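Hypothetical 33.3 KDA protein IN ade3-ser2 intergenic region (Saccharomyces cerevisiae, PDB 1ODF) is probably an ATP-dependent kinase of the GLYK family whose phosphate-accepting substrate is not yet known. Local coordinates at residues G61-F73 / Q147-G160. Residues are numbered along the deposited sequence; the frame is centred on the assembly and turned at random.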
ATOM      1  N   GLY A  61      23.673  -8.090  -7.515  1.00 53.00           N
ATOM      2  CA  GLY A  61      24.662  -7.041  -7.309  1.00 53.11           C
ATOM      3  C   GLY A  61      24.819  -5.926  -8.331  1.00 52.91           C
ATOM      4  O   GLY A  61      25.644  -5.034  -8.137  1.00 54.79           O
ATOM      5  N   GLU A  62      24.047  -5.952  -9.409  1.00 50.96           N
ATOM      6  CA  GLU A  62      24.166  -4.911 -10.422  1.00 48.28           C
ATOM      7  C   GLU A  62      23.179  -3.763 -10.208  1.00 46.66           C
ATOM      8  O   GLU A  62      23.274  -2.720 -10.861  1.00 45.44           O
ATOM      9  CB  GLU A  62      23.967  -5.516 -11.809  1.00 48.82           C
ATOM     10  CG  GLU A  62      25.011  -6.561 -12.185  1.00 49.46           C
ATOM     11  CD  GLU A  62      26.423  -6.009 -12.142  1.00 49.60           C
ATOM     12  OE1 GLU A  62      26.649  -4.918 -12.707  1.00 49.02           O
ATOM     13  OE2 GLU A  62      27.308  -6.669 -11.549  1.00 50.42           O
ATOM     14  N   LYS A  63      22.243  -3.955  -9.282  1.00 44.15           N
ATOM     15  CA  LYS A  63      21.227  -2.948  -8.992  1.00 41.55           C
ATOM     16  C   LYS A  63      20.859  -2.930  -7.507  1.00 40.36           C
ATOM     17  O   LYS A  63      20.879  -3.968  -6.849  1.00 38.08           O
ATOM     18  CB  LYS A  63      19.961  -3.232  -9.818  1.00 39.37           C
ATOM     19  CG  LYS A  63      20.136  -3.130 -11.330  1.00 38.51           C
ATOM     20  CD  LYS A  63      20.351  -1.680 -11.772  1.00 35.68           C
ATOM     21  CE  LYS A  63      20.463  -1.589 -13.289  1.00 33.61           C
ATOM     22  NZ  LYS A  63      20.656  -0.188 -13.751  1.00 33.49           N
ATOM     23  N   SER A  64      20.523  -1.751  -6.988  1.00 39.24           N
ATOM     24  CA  SER A  64      20.116  -1.615  -5.589  1.00 39.98           C
ATOM     25  C   SER A  64      18.588  -1.710  -5.514  1.00 40.09           C
ATOM     26  O   SER A  64      17.878  -0.859  -6.055  1.00 40.20           O
ATOM     27  CB  SER A  64      20.574  -0.265  -5.022  1.00 37.85           C
ATOM     28  OG  SER A  64      20.096  -0.090  -3.697  1.00 38.90           O
ATOM     29  N   ILE A  65      18.089  -2.742  -4.842  1.00 40.08           N
ATOM     30  CA  ILE A  65      16.649  -2.958  -4.720  1.00 39.64           C
ATOM     31  C   ILE A  65      16.115  -2.675  -3.315  1.00 38.84           C
ATOM     32  O   ILE A  65      16.579  -3.252  -2.339  1.00 40.15           O
ATOM     33  CB  ILE A  65      16.263  -4.423  -5.072  1.00 39.95           C
ATOM     34  CG1 ILE A  65      16.945  -4.861  -6.377  1.00 41.87           C
ATOM     35  CG2 ILE A  65      14.743  -4.548  -5.195  1.00 38.73           C
ATOM     36  CD1 ILE A  65      16.528  -4.078  -7.607  1.00 40.37           C
ATOM     37  N   GLY A  66      15.126  -1.795  -3.223  1.00 37.89           N
ATOM     38  CA  GLY A  66      14.536  -1.475  -1.935  1.00 36.97           C
ATOM     39  C   GLY A  66      13.092  -1.951  -1.840  1.00 36.76           C
ATOM     40  O   GLY A  66      12.387  -2.067  -2.847  1.00 35.34           O
ATOM     41  N   TYR A  67      12.643  -2.230  -0.624  1.00 36.91           N
ATOM     42  CA  TYR A  67      11.277  -2.689  -0.413  1.00 35.11           C
ATOM     43  C   TYR A  67      10.711  -2.128   0.876  1.00 35.53           C
ATOM     44  O   TYR A  67      11.421  -1.985   1.873  1.00 36.77           O
ATOM     45  CB  TYR A  67      11.228  -4.223  -0.362  1.00 34.98           C
ATOM     46  CG  TYR A  67       9.854  -4.784  -0.051  1.00 35.79           C
ATOM     47  CD1 TYR A  67       9.317  -4.717   1.244  1.00 34.92           C
ATOM     48  CD2 TYR A  67       9.066  -5.334  -1.060  1.00 36.95           C
ATOM     49  CE1 TYR A  67       8.027  -5.173   1.520  1.00 33.90           C
ATOM     50  CE2 TYR A  67       7.779  -5.801  -0.800  1.00 37.41           C
ATOM     51  CZ  TYR A  67       7.263  -5.715   0.489  1.00 37.95           C
ATOM     52  OH  TYR A  67       5.987  -6.175   0.733  1.00 37.51           O
ATOM     53  N   ALA A  68       9.424  -1.812   0.853  1.00 33.16           N
ATOM     54  CA  ALA A  68       8.763  -1.308   2.038  1.00 33.04           C
ATOM     55  C   ALA A  68       7.250  -1.420   1.919  1.00 31.48           C
ATOM     56  O   ALA A  68       6.690  -1.359   0.827  1.00 29.53           O
ATOM     57  CB  ALA A  68       9.156   0.153   2.286  1.00 31.72           C
ATOM     58  N   SER A  69       6.606  -1.636   3.057  1.00 31.15           N
ATOM     59  CA  SER A  69       5.154  -1.668   3.126  1.00 31.85           C
ATOM     60  C   SER A  69       4.857  -0.274   3.650  1.00 31.24           C
ATOM     61  O   SER A  69       5.612   0.255   4.467  1.00 31.62           O
ATOM     62  CB  SER A  69       4.665  -2.696   4.142  1.00 32.57           C
ATOM     63  OG  SER A  69       3.387  -2.325   4.640  1.00 37.37           O
ATOM     64  N   ILE A  70       3.788   0.344   3.179  1.00 32.01           N
ATOM     65  CA  ILE A  70       3.469   1.672   3.677  1.00 32.50           C
ATOM     66  C   ILE A  70       3.313   1.640   5.205  1.00 32.03           C
ATOM     67  O   ILE A  70       3.596   2.627   5.884  1.00 33.85           O
ATOM     68  CB  ILE A  70       2.171   2.231   3.016  1.00 32.12           C
ATOM     69  CG1 ILE A  70       1.904   3.660   3.500  1.00 31.52           C
ATOM     70  CG2 ILE A  70       0.990   1.320   3.319  1.00 29.24           C
ATOM     71  CD1 ILE A  70       2.958   4.673   3.067  1.00 29.81           C
ATOM     72  N   ASP A  71       2.895   0.505   5.755  1.00 34.32           N
ATOM     73  CA  ASP A  71       2.718   0.418   7.203  1.00 36.36           C
ATOM     74  C   ASP A  71       4.029   0.450   7.991  1.00 37.54           C
ATOM     75  O   ASP A  71       4.027   0.634   9.209  1.00 36.98           O
ATOM     76  CB  ASP A  71       1.887  -0.806   7.554  1.00 36.37           C
ATOM     77  CG  ASP A  71       0.430  -0.631   7.171  1.00 38.80           C
ATOM     78  OD1 ASP A  71      -0.296  -1.644   7.100  1.00 41.37           O
ATOM     79  OD2 ASP A  71       0.010   0.529   6.946  1.00 38.92           O
ATOM     80  N   ASP A  72       5.145   0.292   7.288  1.00 36.39           N
ATOM     81  CA  ASP A  72       6.451   0.372   7.917  1.00 36.99           C
ATOM     82  C   ASP A  72       6.589   1.797   8.458  1.00 38.55           C
ATOM     83  O   ASP A  72       7.386   2.057   9.365  1.00 38.84           O
ATOM     84  CB  ASP A  72       7.569   0.151   6.894  1.00 37.62           C
ATOM     85  CG  ASP A  72       7.710  -1.292   6.466  1.00 36.94           C
ATOM     86  OD1 ASP A  72       7.031  -2.166   7.048  1.00 36.34           O
ATOM     87  OD2 ASP A  72       8.524  -1.548   5.548  1.00 35.67           O
ATOM     88  N   PHE A  73       5.812   2.716   7.885  1.00 38.83           N
ATOM     89  CA  PHE A  73       5.858   4.122   8.275  1.00 37.54           C
ATOM     90  C   PHE A  73       4.761   4.578   9.226  1.00 37.45           C
ATOM     91  O   PHE A  73       4.463   5.770   9.295  1.00 36.80           O
ATOM     92  CB  PHE A  73       5.838   5.026   7.031  1.00 37.86           C
ATOM     93  CG  PHE A  73       7.108   4.995   6.233  1.00 37.23           C
ATOM     94  CD1 PHE A  73       7.380   3.939   5.368  1.00 38.93           C
ATOM     95  CD2 PHE A  73       8.045   6.018   6.358  1.00 38.04           C
ATOM     96  CE1 PHE A  73       8.574   3.902   4.635  1.00 37.89           C
ATOM     97  CE2 PHE A  73       9.240   5.992   5.634  1.00 35.95           C
ATOM     98  CZ  PHE A  73       9.501   4.930   4.772  1.00 36.72           C
ATOM     99  N   GLN A 147      15.567  -0.498   8.679  1.00 51.57           N
ATOM    100  CA  GLN A 147      16.341  -1.185   7.652  1.00 50.71           C
ATOM    101  C   GLN A 147      17.196  -0.168   6.913  1.00 50.53           C
ATOM    102  O   GLN A 147      16.894   1.026   6.911  1.00 51.71           O
ATOM    103  CB  GLN A 147      15.402  -1.858   6.648  1.00 50.11           C
ATOM    104  CG  GLN A 147      14.658  -0.847   5.763  1.00 48.81           C
ATOM    105  CD  GLN A 147      14.060  -1.463   4.500  1.00 48.57           C
ATOM    106  OE1 GLN A 147      14.741  -2.185   3.759  1.00 46.79           O
ATOM    107  NE2 GLN A 147      12.790  -1.162   4.241  1.00 45.52           N
ATOM    108  N   LYS A 148      18.262  -0.640   6.280  1.00 50.38           N
ATOM    109  CA  LYS A 148      19.137   0.241   5.516  1.00 50.07           C
ATOM    110  C   LYS A 148      19.214  -0.195   4.059  1.00 49.23           C
ATOM    111  O   LYS A 148      19.395  -1.372   3.758  1.00 49.02           O
ATOM    112  CB  LYS A 148      20.543   0.285   6.126  1.00 50.19           C
ATOM    113  CG  LYS A 148      20.695   1.348   7.199  1.00 52.39           C
ATOM    114  CD  LYS A 148      22.158   1.626   7.546  1.00 56.09           C
ATOM    115  CE  LYS A 148      22.788   0.501   8.352  1.00 56.70           C
ATOM    116  NZ  LYS A 148      24.134   0.894   8.861  1.00 56.05           N
ATOM    117  N   ILE A 149      19.068   0.763   3.154  1.00 49.41           N
ATOM    118  CA  ILE A 149      19.124   0.464   1.732  1.00 49.36           C
ATOM    119  C   ILE A 149      20.289   1.204   1.087  1.00 48.04           C
ATOM    120  O   ILE A 149      20.534   2.369   1.399  1.00 45.77           O
ATOM    121  CB  ILE A 149      17.793   0.860   1.041  1.00 50.50           C
ATOM    122  CG1 ILE A 149      16.631   0.107   1.708  1.00 50.93           C
ATOM    123  CG2 ILE A 149      17.856   0.529  -0.453  1.00 50.55           C
ATOM    124  CD1 ILE A 149      15.258   0.479   1.187  1.00 49.67           C
ATOM    125  N   LYS A 150      21.008   0.523   0.195  1.00 47.40           N
ATOM    126  CA  LYS A 150      22.156   1.125  -0.484  1.00 48.55           C
ATOM    127  C   LYS A 150      21.759   2.204  -1.488  1.00 46.98           C
ATOM    128  O   LYS A 150      20.873   1.999  -2.316  1.00 47.17           O
ATOM    129  CB  LYS A 150      22.974   0.056  -1.219  1.00 51.66           C
ATOM    130  CG  LYS A 150      23.552  -1.039  -0.331  1.00 56.83           C
ATOM    131  CD  LYS A 150      24.343  -2.057  -1.154  1.00 59.12           C
ATOM    132  CE  LYS A 150      24.793  -3.246  -0.306  1.00 60.74           C
ATOM    133  NZ  LYS A 150      23.640  -4.059   0.184  1.00 60.21           N
ATOM    134  N   LEU A 151      22.423   3.353  -1.406  1.00 46.14           N
ATOM    135  CA  LEU A 151      22.177   4.457  -2.321  1.00 46.02           C
ATOM    136  C   LEU A 151      23.256   4.461  -3.406  1.00 46.83           C
ATOM    137  O   LEU A 151      24.407   4.102  -3.160  1.00 46.97           O
ATOM    138  CB  LEU A 151      22.204   5.793  -1.576  1.00 47.71           C
ATOM    139  CG  LEU A 151      21.018   6.162  -0.677  1.00 49.43           C
ATOM    140  CD1 LEU A 151      19.758   6.351  -1.514  1.00 48.52           C
ATOM    141  CD2 LEU A 151      20.810   5.075   0.344  1.00 50.25           C
ATOM    142  N   PRO A 152      22.887   4.833  -4.638  1.00 45.93           N
ATOM    143  CA  PRO A 152      21.532   5.231  -5.035  1.00 45.28           C
ATOM    144  C   PRO A 152      20.601   4.016  -5.182  1.00 42.55           C
ATOM    145  O   PRO A 152      21.055   2.894  -5.394  1.00 42.44           O
ATOM    146  CB  PRO A 152      21.768   5.943  -6.362  1.00 45.16           C
ATOM    147  CG  PRO A 152      22.899   5.147  -6.948  1.00 47.03           C
ATOM    148  CD  PRO A 152      23.832   4.985  -5.758  1.00 46.19           C
ATOM    149  N   VAL A 153      19.300   4.243  -5.059  1.00 40.67           N
ATOM    150  CA  VAL A 153      18.339   3.158  -5.193  1.00 39.21           C
ATOM    151  C   VAL A 153      17.901   3.058  -6.652  1.00 38.64           C
ATOM    152  O   VAL A 153      17.499   4.052  -7.258  1.00 37.93           O
ATOM    153  CB  VAL A 153      17.102   3.397  -4.314  1.00 38.59           C
ATOM    154  CG1 VAL A 153      16.181   2.178  -4.367  1.00 37.19           C
ATOM    155  CG2 VAL A 153      17.539   3.688  -2.888  1.00 37.34           C
ATOM    156  N   ASP A 154      18.000   1.856  -7.212  1.00 36.80           N
ATOM    157  CA  ASP A 154      17.613   1.624  -8.596  1.00 37.52           C
ATOM    158  C   ASP A 154      16.130   1.262  -8.741  1.00 36.43           C
ATOM    159  O   ASP A 154      15.446   1.765  -9.626  1.00 36.12           O
ATOM    160  CB  ASP A 154      18.500   0.523  -9.187  1.00 37.95           C
ATOM    161  CG  ASP A 154      19.962   0.959  -9.309  1.00 38.26           C
ATOM    162  OD1 ASP A 154      20.250   1.840 -10.149  1.00 33.73           O
ATOM    163  OD2 ASP A 154      20.813   0.430  -8.561  1.00 36.17           O
ATOM    164  N   ILE A 155      15.642   0.389  -7.869  1.00 36.64           N
ATOM    165  CA  ILE A 155      14.245  -0.024  -7.893  1.00 37.78           C
ATOM    166  C   ILE A 155      13.691   0.003  -6.478  1.00 37.04           C
ATOM    167  O   ILE A 155      14.272  -0.585  -5.570  1.00 35.71           O
ATOM    168  CB  ILE A 155      14.080  -1.462  -8.465  1.00 39.51           C
ATOM    169  CG1 ILE A 155      14.483  -1.476  -9.942  1.00 40.25           C
ATOM    170  CG2 ILE A 155      12.630  -1.945  -8.295  1.00 37.34           C
ATOM    171  CD1 ILE A 155      14.471  -2.847 -10.563  1.00 41.91           C
ATOM    172  N   PHE A 156      12.583   0.710  -6.287  1.00 34.89           N
ATOM    173  CA  PHE A 156      11.973   0.767  -4.973  1.00 34.55           C
ATOM    174  C   PHE A 156      10.543   0.256  -5.016  1.00 32.48           C
ATOM    175  O   PHE A 156       9.676   0.803  -5.703  1.00 30.06           O
ATOM    176  CB  PHE A 156      11.998   2.186  -4.402  1.00 33.39           C
ATOM    177  CG  PHE A 156      11.611   2.240  -2.962  1.00 36.71           C
ATOM    178  CD1 PHE A 156      10.273   2.131  -2.580  1.00 35.67           C
ATOM    179  CD2 PHE A 156      12.589   2.309  -1.967  1.00 38.21           C
ATOM    180  CE1 PHE A 156       9.917   2.084  -1.233  1.00 36.51           C
ATOM    181  CE2 PHE A 156      12.239   2.262  -0.607  1.00 37.23           C
ATOM    182  CZ  PHE A 156      10.904   2.149  -0.245  1.00 36.43           C
ATOM    183  N   ILE A 157      10.317  -0.802  -4.254  1.00 33.78           N
ATOM    184  CA  ILE A 157       9.024  -1.454  -4.173  1.00 33.84           C
ATOM    185  C   ILE A 157       8.269  -0.994  -2.937  1.00 33.55           C
ATOM    186  O   ILE A 157       8.753  -1.144  -1.819  1.00 34.48           O
ATOM    187  CB  ILE A 157       9.205  -2.994  -4.116  1.00 33.87           C
ATOM    188  CG1 ILE A 157       9.994  -3.458  -5.343  1.00 35.24           C
ATOM    189  CG2 ILE A 157       7.857  -3.693  -4.047  1.00 32.69           C
ATOM    190  CD1 ILE A 157      10.276  -4.945  -5.364  1.00 36.35           C
ATOM    191  N   LEU A 158       7.093  -0.413  -3.146  1.00 32.65           N
ATOM    192  CA  LEU A 158       6.253   0.038  -2.042  1.00 31.26           C
ATOM    193  C   LEU A 158       4.877  -0.617  -2.222  1.00 32.22           C
ATOM    194  O   LEU A 158       4.379  -0.728  -3.350  1.00 29.70           O
ATOM    195  CB  LEU A 158       6.122   1.566  -2.040  1.00 31.85           C
ATOM    196  CG  LEU A 158       5.302   2.166  -0.886  1.00 33.81           C
ATOM    197  CD1 LEU A 158       6.015   1.911   0.448  1.00 33.93           C
ATOM    198  CD2 LEU A 158       5.101   3.652  -1.117  1.00 32.82           C
ATOM    199  N   GLU A 159       4.274  -1.058  -1.120  1.00 29.99           N
ATOM    200  CA  GLU A 159       2.974  -1.715  -1.191  1.00 30.99           C
ATOM    201  C   GLU A 159       2.043  -1.329  -0.050  1.00 29.97           C
ATOM    202  O   GLU A 159       2.480  -1.127   1.082  1.00 28.19           O
ATOM    203  CB  GLU A 159       3.154  -3.233  -1.207  1.00 31.52           C
ATOM    204  CG  GLU A 159       3.607  -3.828   0.119  1.00 33.87           C
ATOM    205  CD  GLU A 159       2.452  -4.105   1.083  1.00 37.39           C
ATOM    206  OE1 GLU A 159       2.734  -4.294   2.283  1.00 37.60           O
ATOM    207  OE2 GLU A 159       1.272  -4.143   0.653  1.00 39.19           O
ATOM    208  N   GLY A 160       0.754  -1.234  -0.378  1.00 31.06           N
ATOM    209  CA  GLY A 160      -0.270  -0.885   0.591  1.00 28.46           C
ATOM    210  C   GLY A 160      -1.647  -1.163   0.005  1.00 30.18           C
ATOM    211  O   GLY A 160      -1.800  -1.303  -1.214  1.00 28.28           O
TER
HETATM  212  O   HOH W   1      22.821   0.935 -12.199  1.00 35.89           O
HETATM  213  O   HOH W   2      14.725  -3.292   1.301  1.00 31.37           O
HETATM  214  O   HOH W   3      10.755   0.051   5.591  1.00 50.94           O
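Asp154 OD2 takes the backbone N-H of Ser64 on its anti lone pair, at 2.7 Å and nearly straight (173°). Ser64 lies just ahead of strand 65-69, which pairs in parallel with strand 155-160 at one edge of the mixed sheet of this P-loop kinase fold. Ser64 O receives both Asp154 N and Ile155 N. Ser64 OG, anti to its own backbone N (chi1 176°), donates to Lys150 O at 2.6 Å. Lys63 NZ is 4.2 Å from Asp154 OD1 and linked to it weakly through a water. With an alanine at Asp154, Ser64 N would probably lose its side-chain acceptor and Lys63 its nearby negative charge. Gln147 reaches across from strand 147-150. Its NE2 meets Tyr67 O at 2.9 Å, in the plane of the amide, and a water joins its OE1 to Tyr67 N. Glu159 sits beside Lys44 of the predicted ATP site, and Ser69 OG donates a weak hydrogen bond to Glu159 OE1. On the face toward helix 44-59, Ile157 CG2 packs on Tyr67 CD2, while Tyr67 OH bonds Ser48. On the other face, Gly66 leaves room for Ile149 CD1, 3.8 Å from Gly66 CA. Nearby, Ala68 CB touches Phe156 CZ at 3.7 Å.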